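Long-range contacts in cation efflux system protein CusF (Escherichia coli, PDB 3E6Z), which binds one copper ion per polypeptide and serves as a periplasmic metallochaperone of a cation efflux system that gives resistance to copper and silver: residues A[13-17]-A[54-58]; A[22-28]-A[39-45]; A[58-63]-A[75-80]. The protein carries 1 engineered substitution. All coordinates share one frame; numbering follows the deposited sequence.

Interaction 1: residues A[13-17]-A[54-58]; sequences VVKGI and IKTGD
V14 points CB at the loop 54-58, and the loop bends round it: CB lies 3.7 Å from K55 O, while CG1 reaches T56 CA and CG2 approaches D58 O. With CG1 set trans to the backbone N (chi1 175°), the two methyls meet different parts of the turn, a fit that suits a compact branched residue. The backbone of V14 is gripped at both polar atoms, V14 N giving a hydrogen bond to D58 O at 2.9 Å and V14 O taking one from G57 N at 2.7 Å. One residue earlier, V13 supplies a CA-H...O contact to the same D58 O. At the other end I17 also faces the loop, its CD1 meeting I54 CD1 at 4.0 Å and resting close to K55 CA; I54 itself continues onto I24, V60 and I76. Between V14 and I17, T56 approaches by its methyl, CG2 standing 3.5 Å from K15 O and near G16 CA. K15 and G16 form a classic beta bulge opposite T25. The loop's shape comes from a type II turn, K55 to D58, closed by D58 N to K55 O. Glycine suits the third position of that turn because phi of G57 is positive, 84°. The D58 carboxylate braces the turn: its OD1 meets K55 NZ in a salt bridge of 2.9 Å through the syn lone pair, and K55 N reaches OD2 at 2.8 Å from above the carboxylate plane. This is a tight turn leading into strand 59-67 and docked on the strand next to it, 8-18, in the barrel sheet of an OB fold.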
# COMPACT_ATOMS: atom_id res chain seq x y z
N VAL A 13 0.76 -8.19 -3.52
CA VAL A 13 0.72 -8.38 -4.99
C VAL A 13 -0.31 -7.35 -5.54
O VAL A 13 -1.43 -7.25 -5.06
CB VAL A 13 0.27 -9.81 -5.36
CG1 VAL A 13 0.09 -9.92 -6.92
CG2 VAL A 13 1.37 -10.81 -4.86
N VAL A 14 0.09 -6.65 -6.57
CA VAL A 14 -0.76 -5.65 -7.23
C VAL A 14 -1.88 -6.42 -8.01
O VAL A 14 -1.58 -7.28 -8.87
CB VAL A 14 -0.01 -4.80 -8.18
CG1 VAL A 14 -0.92 -3.84 -8.95
CG2 VAL A 14 1.13 -4.05 -7.41
N LYS A 15 -3.16 -6.08 -7.77
CA LYS A 15 -4.21 -6.70 -8.52
C LYS A 15 -4.91 -5.77 -9.47
O LYS A 15 -5.44 -6.24 -10.47
CB LYS A 15 -5.09 -7.36 -7.51
CG LYS A 15 -4.40 -8.45 -6.70
CD LYS A 15 -3.95 -9.60 -7.54
CE LYS A 15 -5.10 -10.33 -8.31
NZ LYS A 15 -4.58 -11.47 -9.09
N GLY A 16 -4.84 -4.44 -9.26
CA GLY A 16 -5.39 -3.50 -10.17
C GLY A 16 -4.68 -2.14 -10.04
O GLY A 16 -4.27 -1.79 -8.89
N ILE A 17 -4.62 -1.42 -11.13
CA ILE A 17 -4.06 -0.07 -11.15
C ILE A 17 -4.98 0.79 -11.93
O ILE A 17 -5.20 0.57 -13.13
CB ILE A 17 -2.63 -0.01 -11.75
CG1 ILE A 17 -1.67 -0.90 -10.95
CG2 ILE A 17 -2.15 1.46 -11.78
CD1 ILE A 17 -0.39 -1.20 -11.73
N ILE A 54 5.37 -0.37 -11.82
CA ILE A 54 4.64 -1.59 -11.36
C ILE A 54 3.55 -1.98 -12.38
O ILE A 54 3.10 -1.19 -13.21
CB ILE A 54 4.02 -1.36 -9.98
CG1 ILE A 54 3.09 -0.14 -10.04
CG2 ILE A 54 5.13 -1.20 -8.90
CD1 ILE A 54 2.08 -0.06 -8.85
N LYS A 55 3.14 -3.24 -12.26
CA LYS A 55 2.06 -3.80 -13.12
C LYS A 55 1.31 -4.88 -12.33
O LYS A 55 1.82 -5.37 -11.31
CB LYS A 55 2.54 -4.31 -14.45
CG LYS A 55 3.47 -5.49 -14.29
CD LYS A 55 4.15 -5.82 -15.63
CE LYS A 55 5.03 -7.06 -15.57
NZ LYS A 55 6.09 -6.94 -14.55
N THR A 56 0.10 -5.19 -12.76
CA THR A 56 -0.67 -6.20 -12.07
C THR A 56 0.11 -7.53 -12.03
O THR A 56 0.82 -7.90 -13.03
CB THR A 56 -2.07 -6.38 -12.63
OG1 THR A 56 -1.92 -6.81 -14.00
CG2 THR A 56 -2.88 -5.11 -12.53
N GLY A 57 -0.02 -8.22 -10.91
CA GLY A 57 0.75 -9.43 -10.60
C GLY A 57 2.12 -9.23 -10.02
O GLY A 57 2.71 -10.17 -9.47
N ASP A 58 2.63 -7.97 -9.97
CA ASP A 58 3.94 -7.76 -9.38
C ASP A 58 3.86 -7.91 -7.86
O ASP A 58 2.87 -7.40 -7.18
CB ASP A 58 4.46 -6.34 -9.62
CG ASP A 58 5.01 -6.10 -11.01
OD1 ASP A 58 5.22 -7.07 -11.79
OD2 ASP A 58 5.19 -4.89 -11.36

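Interaction 2: residues A[22-28]-A[39-45]; sequences KKITIHH and MTMRFTI. With CU (copper (II) ion), chain B; ACT (acetate ion), chain C.
Strands 23-28 and 39-44 form an antiparallel beta hairpin of the OB-fold barrel, and the copper site sits at one end of it. H28 NE2 binds the copper ion at 2.0 Å, and the thioether sulfurs M39 SD and M41 SD each bind it at 2.3 Å, soft donors of the kind that copper(I) favours, here holding copper(II). Spaced two residues apart, the methionines project from one face of their strand, the face that also carries H28. H28 CG sits between its backbone N and carbonyl carbon (chi1 70°), which brings the ring alongside the M39 side chain. M39 O stands over one ring face, offset toward the rim, whereas M41 SD comes in at the edge, in the ring plane. Beyond the metal this face turns apolar and enters the barrel: I26 CD1 meets F43 CD2 at 3.7 Å, the two side chains roughly perpendicular, and I24 crosses I45 in the same way. F43 also packs edge-to-face against F62 and F64.

The other face is polar. T40 OG1 and H27 ND1 are hydrogen-bonded at 2.7 Å, near the plane of the imidazole. Further along, K23 bends at chi2, running beside T44 so that NZ gives a hydrogen bond to T44 OG1 at 2.9 Å and another to O of an acetate ion, probably from the crystallisation liquor. R42 NE donates to the second acetate oxygen, OXT, at 2.9 Å; one face of its guanidinium lies against the K23 methylenes, and a water links R42 NH2 to T25 OG1. Alternating backbone hydrogen bonds run the length of the ladder, ending in the His-Met-Met copper site typical of the CusF family.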
# COMPACT_ATOMS: atom_id res chain seq x y z
N LYS A 22 -6.66 7.13 -9.40
CA LYS A 22 -5.40 7.15 -8.60
C LYS A 22 -5.48 6.11 -7.45
O LYS A 22 -5.14 6.38 -6.31
CB LYS A 22 -5.07 8.55 -8.05
CG LYS A 22 -4.94 9.64 -9.16
CD LYS A 22 -3.80 9.41 -10.14
CE LYS A 22 -3.47 10.51 -11.14
NZ LYS A 22 -4.57 10.80 -12.08
N LYS A 23 -5.89 4.86 -7.83
CA LYS A 23 -6.10 3.80 -6.87
C LYS A 23 -5.32 2.54 -7.32
O LYS A 23 -5.48 2.11 -8.47
CB LYS A 23 -7.58 3.45 -6.71
CG LYS A 23 -8.46 4.58 -6.21
CD LYS A 23 -8.25 4.96 -4.76
CE LYS A 23 -9.09 6.16 -4.43
NZ LYS A 23 -9.12 6.45 -2.94
N ILE A 24 -4.56 1.99 -6.43
CA ILE A 24 -3.87 0.71 -6.66
C ILE A 24 -4.53 -0.26 -5.70
O ILE A 24 -4.50 -0.08 -4.47
CB ILE A 24 -2.39 0.82 -6.36
CG1 ILE A 24 -1.73 1.92 -7.22
CG2 ILE A 24 -1.69 -0.59 -6.72
CD1 ILE A 24 -0.35 2.09 -6.96
N THR A 25 -5.15 -1.36 -6.25
CA THR A 25 -5.73 -2.39 -5.45
C THR A 25 -4.63 -3.48 -5.21
O THR A 25 -4.07 -3.99 -6.21
CB THR A 25 -6.96 -2.98 -6.15
OG1 THR A 25 -7.90 -1.92 -6.33
CG2 THR A 25 -7.62 -4.06 -5.38
N ILE A 26 -4.32 -3.73 -3.95
CA ILE A 26 -3.22 -4.63 -3.56
C ILE A 26 -3.74 -5.66 -2.64
O ILE A 26 -4.45 -5.36 -1.64
CB ILE A 26 -2.05 -3.85 -2.87
CG1 ILE A 26 -1.57 -2.75 -3.79
CG2 ILE A 26 -0.91 -4.84 -2.43
CD1 ILE A 26 -0.44 -1.83 -3.13
N HIS A 27 -3.35 -6.96 -2.92
CA HIS A 27 -3.64 -8.00 -1.95
C HIS A 27 -2.36 -8.17 -1.10
O HIS A 27 -1.29 -8.63 -1.57
CB HIS A 27 -3.99 -9.31 -2.68
CG HIS A 27 -4.41 -10.36 -1.71
ND1 HIS A 27 -5.54 -10.21 -0.98
CD2 HIS A 27 -3.80 -11.54 -1.33
CE1 HIS A 27 -5.63 -11.27 -0.18
NE2 HIS A 27 -4.59 -12.08 -0.36
N HIS A 28 -2.41 -7.59 0.13
CA HIS A 28 -1.23 -7.53 0.98
C HIS A 28 -1.05 -8.81 1.84
O HIS A 28 -2.04 -9.46 2.19
CB HIS A 28 -1.21 -6.22 1.83
CG HIS A 28 -2.24 -6.15 2.94
ND1 HIS A 28 -2.22 -6.95 4.04
CD2 HIS A 28 -3.25 -5.26 3.18
CE1 HIS A 28 -3.18 -6.57 4.91
NE2 HIS A 28 -3.85 -5.52 4.42
N MET A 39 -5.08 -9.29 3.14
CA MET A 39 -6.29 -8.56 2.79
C MET A 39 -6.14 -7.90 1.41
O MET A 39 -5.06 -7.41 1.13
CB MET A 39 -6.58 -7.35 3.75
CG MET A 39 -6.71 -7.68 5.20
SD MET A 39 -6.74 -6.23 6.24
CE MET A 39 -8.39 -5.69 5.94
N THR A 40 -7.24 -7.78 0.64
CA THR A 40 -7.22 -6.94 -0.57
C THR A 40 -7.74 -5.57 -0.14
O THR A 40 -8.87 -5.44 0.40
CB THR A 40 -8.13 -7.52 -1.69
OG1 THR A 40 -7.63 -8.81 -2.08
CG2 THR A 40 -8.27 -6.59 -2.86
N MET A 41 -6.95 -4.53 -0.43
CA MET A 41 -7.28 -3.16 -0.02
C MET A 41 -6.97 -2.22 -1.18
O MET A 41 -6.10 -2.51 -2.02
CB MET A 41 -6.53 -2.68 1.26
CG MET A 41 -6.66 -3.63 2.42
SD MET A 41 -5.97 -2.99 3.92
CE MET A 41 -7.29 -1.98 4.58
N ARG A 42 -7.64 -1.04 -1.16
CA ARG A 42 -7.38 0.02 -2.11
C ARG A 42 -6.42 1.04 -1.52
O ARG A 42 -6.67 1.57 -0.37
CB ARG A 42 -8.67 0.77 -2.48
CG ARG A 42 -9.62 -0.10 -3.26
CD ARG A 42 -11.07 0.44 -3.23
NE ARG A 42 -11.30 1.78 -3.80
CZ ARG A 42 -11.45 2.05 -5.09
NH1 ARG A 42 -11.66 3.30 -5.49
NH2 ARG A 42 -11.32 1.13 -6.04
N PHE A 43 -5.37 1.36 -2.22
CA PHE A 43 -4.33 2.34 -1.80
C PHE A 43 -4.33 3.47 -2.78
O PHE A 43 -4.52 3.34 -3.99
CB PHE A 43 -2.96 1.64 -1.73
CG PHE A 43 -2.90 0.57 -0.69
CD1 PHE A 43 -2.57 0.92 0.65
CD2 PHE A 43 -3.30 -0.79 -0.97
CE1 PHE A 43 -2.69 0.05 1.67
CE2 PHE A 43 -3.32 -1.69 0.06
CZ PHE A 43 -3.02 -1.34 1.38
N THR A 44 -4.14 4.69 -2.21
CA THR A 44 -4.28 5.92 -2.98
C THR A 44 -2.95 6.51 -3.37
O THR A 44 -2.07 6.68 -2.52
CB THR A 44 -5.10 6.94 -2.16
OG1 THR A 44 -6.39 6.41 -1.88
CG2 THR A 44 -5.27 8.27 -2.90
N ILE A 45 -2.79 6.84 -4.66
CA ILE A 45 -1.62 7.53 -5.16
C ILE A 45 -1.92 9.02 -5.01
O ILE A 45 -2.92 9.54 -5.49
CB ILE A 45 -1.41 7.24 -6.66
CG1 ILE A 45 -1.33 5.75 -6.95
CG2 ILE A 45 -0.19 8.01 -7.16
CD1 ILE A 45 -1.46 5.46 -8.44
CU CU B . -5.32 -4.64 5.42
C ACT C . -10.38 3.59 -0.72
O ACT C . -9.54 4.36 -1.12
OXT ACT C . -11.46 3.40 -1.39
CH3 ACT C . -10.14 2.88 0.54
O HOH W 1 -10.62 -1.76 -5.96

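Interaction 3: residues A[58-63]-A[75-80]; sequences DKVAFN and DIKVSQ
Strands 59-63 and 75-78 pair as an antiparallel beta hairpin of the OB-fold barrel. Backbone bonds set the register: A61 N to K77 O and K77 N to A61 O make one closed pair, N63 N bonds to D75 O with a weak return from D75 N to N63 O, and S79 N reaches K59 O. CA-H...O contacts fill the intervening pairs, such as V60 CA to K77 O at 3.2 Å.

The apolar contacts gather on I76. Set trans to the backbone N (chi1 -179°), its CG1 lies between two residues of the opposite strand, 3.9 Å from V60 CB and 3.9 Å from F62 CB. F62 CG lies between its backbone N and carbonyl carbon (chi1 60°); the ring leads away to I26 and H28, and CB is left to meet I76. Small A61 suits the outward face, its CB 3.7 Å from S79 CB. At the C-terminal end V78 CG2 rests on D58 OD2.

Polar side chains close the other end. N63 OD1 bonds to S9 OG, which probably helps orient the amide. N63 ND2 gives D75 OD1 a nearly straight hydrogen bond of 2.8 Å on the syn lone pair, and a water bridges that same D75 OD1 to A61 O.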
# COMPACT_ATOMS: atom_id res chain seq x y z
N ASP A 58 2.63 -7.97 -9.97
CA ASP A 58 3.94 -7.76 -9.38
C ASP A 58 3.86 -7.91 -7.86
O ASP A 58 2.87 -7.40 -7.18
CB ASP A 58 4.46 -6.34 -9.62
CG ASP A 58 5.01 -6.10 -11.01
OD1 ASP A 58 5.22 -7.07 -11.79
OD2 ASP A 58 5.19 -4.89 -11.36
N LYS A 59 4.73 -8.66 -7.24
CA LYS A 59 4.93 -8.55 -5.81
C LYS A 59 5.57 -7.14 -5.60
O LYS A 59 6.43 -6.75 -6.31
CB LYS A 59 5.92 -9.64 -5.36
CG LYS A 59 5.62 -11.00 -5.68
CD LYS A 59 6.67 -12.05 -5.16
CE LYS A 59 6.19 -13.41 -5.55
NZ LYS A 59 7.04 -14.47 -5.09
N VAL A 60 5.17 -6.43 -4.55
CA VAL A 60 5.60 -5.08 -4.17
C VAL A 60 5.87 -4.96 -2.70
O VAL A 60 5.32 -5.67 -1.89
CB VAL A 60 4.54 -4.02 -4.64
CG1 VAL A 60 4.52 -3.86 -6.16
CG2 VAL A 60 3.16 -4.42 -4.08
N ALA A 61 6.74 -3.97 -2.42
CA ALA A 61 6.97 -3.46 -1.04
C ALA A 61 6.47 -1.99 -1.06
O ALA A 61 6.75 -1.24 -1.96
CB ALA A 61 8.48 -3.48 -0.76
N PHE A 62 5.69 -1.63 -0.02
CA PHE A 62 5.10 -0.33 -0.05
C PHE A 62 4.90 0.09 1.37
O PHE A 62 4.89 -0.64 2.32
CB PHE A 62 3.77 -0.30 -0.90
CG PHE A 62 2.72 -1.21 -0.37
CD1 PHE A 62 2.72 -2.63 -0.62
CD2 PHE A 62 1.60 -0.68 0.37
CE1 PHE A 62 1.72 -3.41 -0.12
CE2 PHE A 62 0.60 -1.47 0.79
CZ PHE A 62 0.60 -2.86 0.55
N ASN A 63 4.74 1.43 1.45
CA ASN A 63 4.57 2.08 2.79
C ASN A 63 3.38 3.02 2.61
O ASN A 63 3.23 3.67 1.59
CB ASN A 63 5.80 2.91 3.20
CG ASN A 63 6.93 1.97 3.53
OD1 ASN A 63 6.94 1.37 4.61
ND2 ASN A 63 7.77 1.65 2.53
N ASP A 75 5.15 5.25 -0.83
CA ASP A 75 6.07 4.75 -1.88
C ASP A 75 5.62 3.33 -2.20
O ASP A 75 4.92 2.68 -1.42
CB ASP A 75 7.52 4.82 -1.41
CG ASP A 75 7.73 4.13 -0.05
OD1 ASP A 75 7.53 2.91 0.05
OD2 ASP A 75 7.87 4.88 0.96
N ILE A 76 6.05 2.85 -3.37
CA ILE A 76 5.77 1.47 -3.78
C ILE A 76 6.82 1.18 -4.80
O ILE A 76 7.16 1.93 -5.65
CB ILE A 76 4.30 1.36 -4.35
CG1 ILE A 76 4.03 -0.12 -4.74
CG2 ILE A 76 4.01 2.31 -5.50
CD1 ILE A 76 2.59 -0.38 -4.88
N LYS A 77 7.32 -0.08 -4.72
CA LYS A 77 8.31 -0.58 -5.62
C LYS A 77 8.11 -2.04 -5.76
O LYS A 77 7.66 -2.69 -4.86
CB LYS A 77 9.75 -0.38 -5.16
CG LYS A 77 10.16 -1.07 -3.97
CD LYS A 77 11.72 -0.91 -3.87
CE LYS A 77 12.49 -2.12 -3.25
NZ LYS A 77 12.21 -3.57 -3.45
N VAL A 78 8.61 -2.63 -6.87
CA VAL A 78 8.63 -4.13 -6.99
C VAL A 78 9.63 -4.68 -5.94
O VAL A 78 10.68 -4.11 -5.69
CB VAL A 78 9.10 -4.54 -8.42
CG1 VAL A 78 9.49 -6.09 -8.45
CG2 VAL A 78 8.00 -4.22 -9.37
N SER A 79 9.23 -5.80 -5.34
CA SER A 79 10.09 -6.48 -4.36
C SER A 79 10.22 -7.95 -4.71
O SER A 79 9.52 -8.46 -5.54
CB SER A 79 9.57 -6.28 -2.99
OG SER A 79 8.38 -6.88 -2.86
N GLN A 80 11.15 -8.63 -4.07
CA GLN A 80 11.41 -10.05 -4.24
C GLN A 80 10.35 -10.80 -3.43
O GLN A 80 9.90 -10.44 -2.32
CB GLN A 80 12.86 -10.39 -3.81
CG GLN A 80 13.15 -11.85 -3.83
CD GLN A 80 14.63 -12.13 -3.81
OE1 GLN A 80 15.36 -11.57 -2.96
NE2 GLN A 80 15.13 -12.93 -4.77
OXT GLN A 80 10.05 -11.96 -3.90
O HOH W 2 8.55 0.96 -1.51

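How the interactions relate
From the N terminus, strand 8-18 supplies the first half of interaction 1, whose loop does not close until residues 54-58. Interaction 2 is nested inside that loop: the chain turns back, and 22-28 pairs with 39-45. Interaction 3 opens at D58, where interaction 1 closes, and follows it in series. The three therefore join a central strand, the hairpin on one side of it and the hairpin on the other. K15 and G16 bond to T25, linking interactions 1 and 2; V14 and I54 pack on V60 between 1 and 3; F43 and I26 reach F62 between 2 and 3, drawing the hairpins together across the barrel interior.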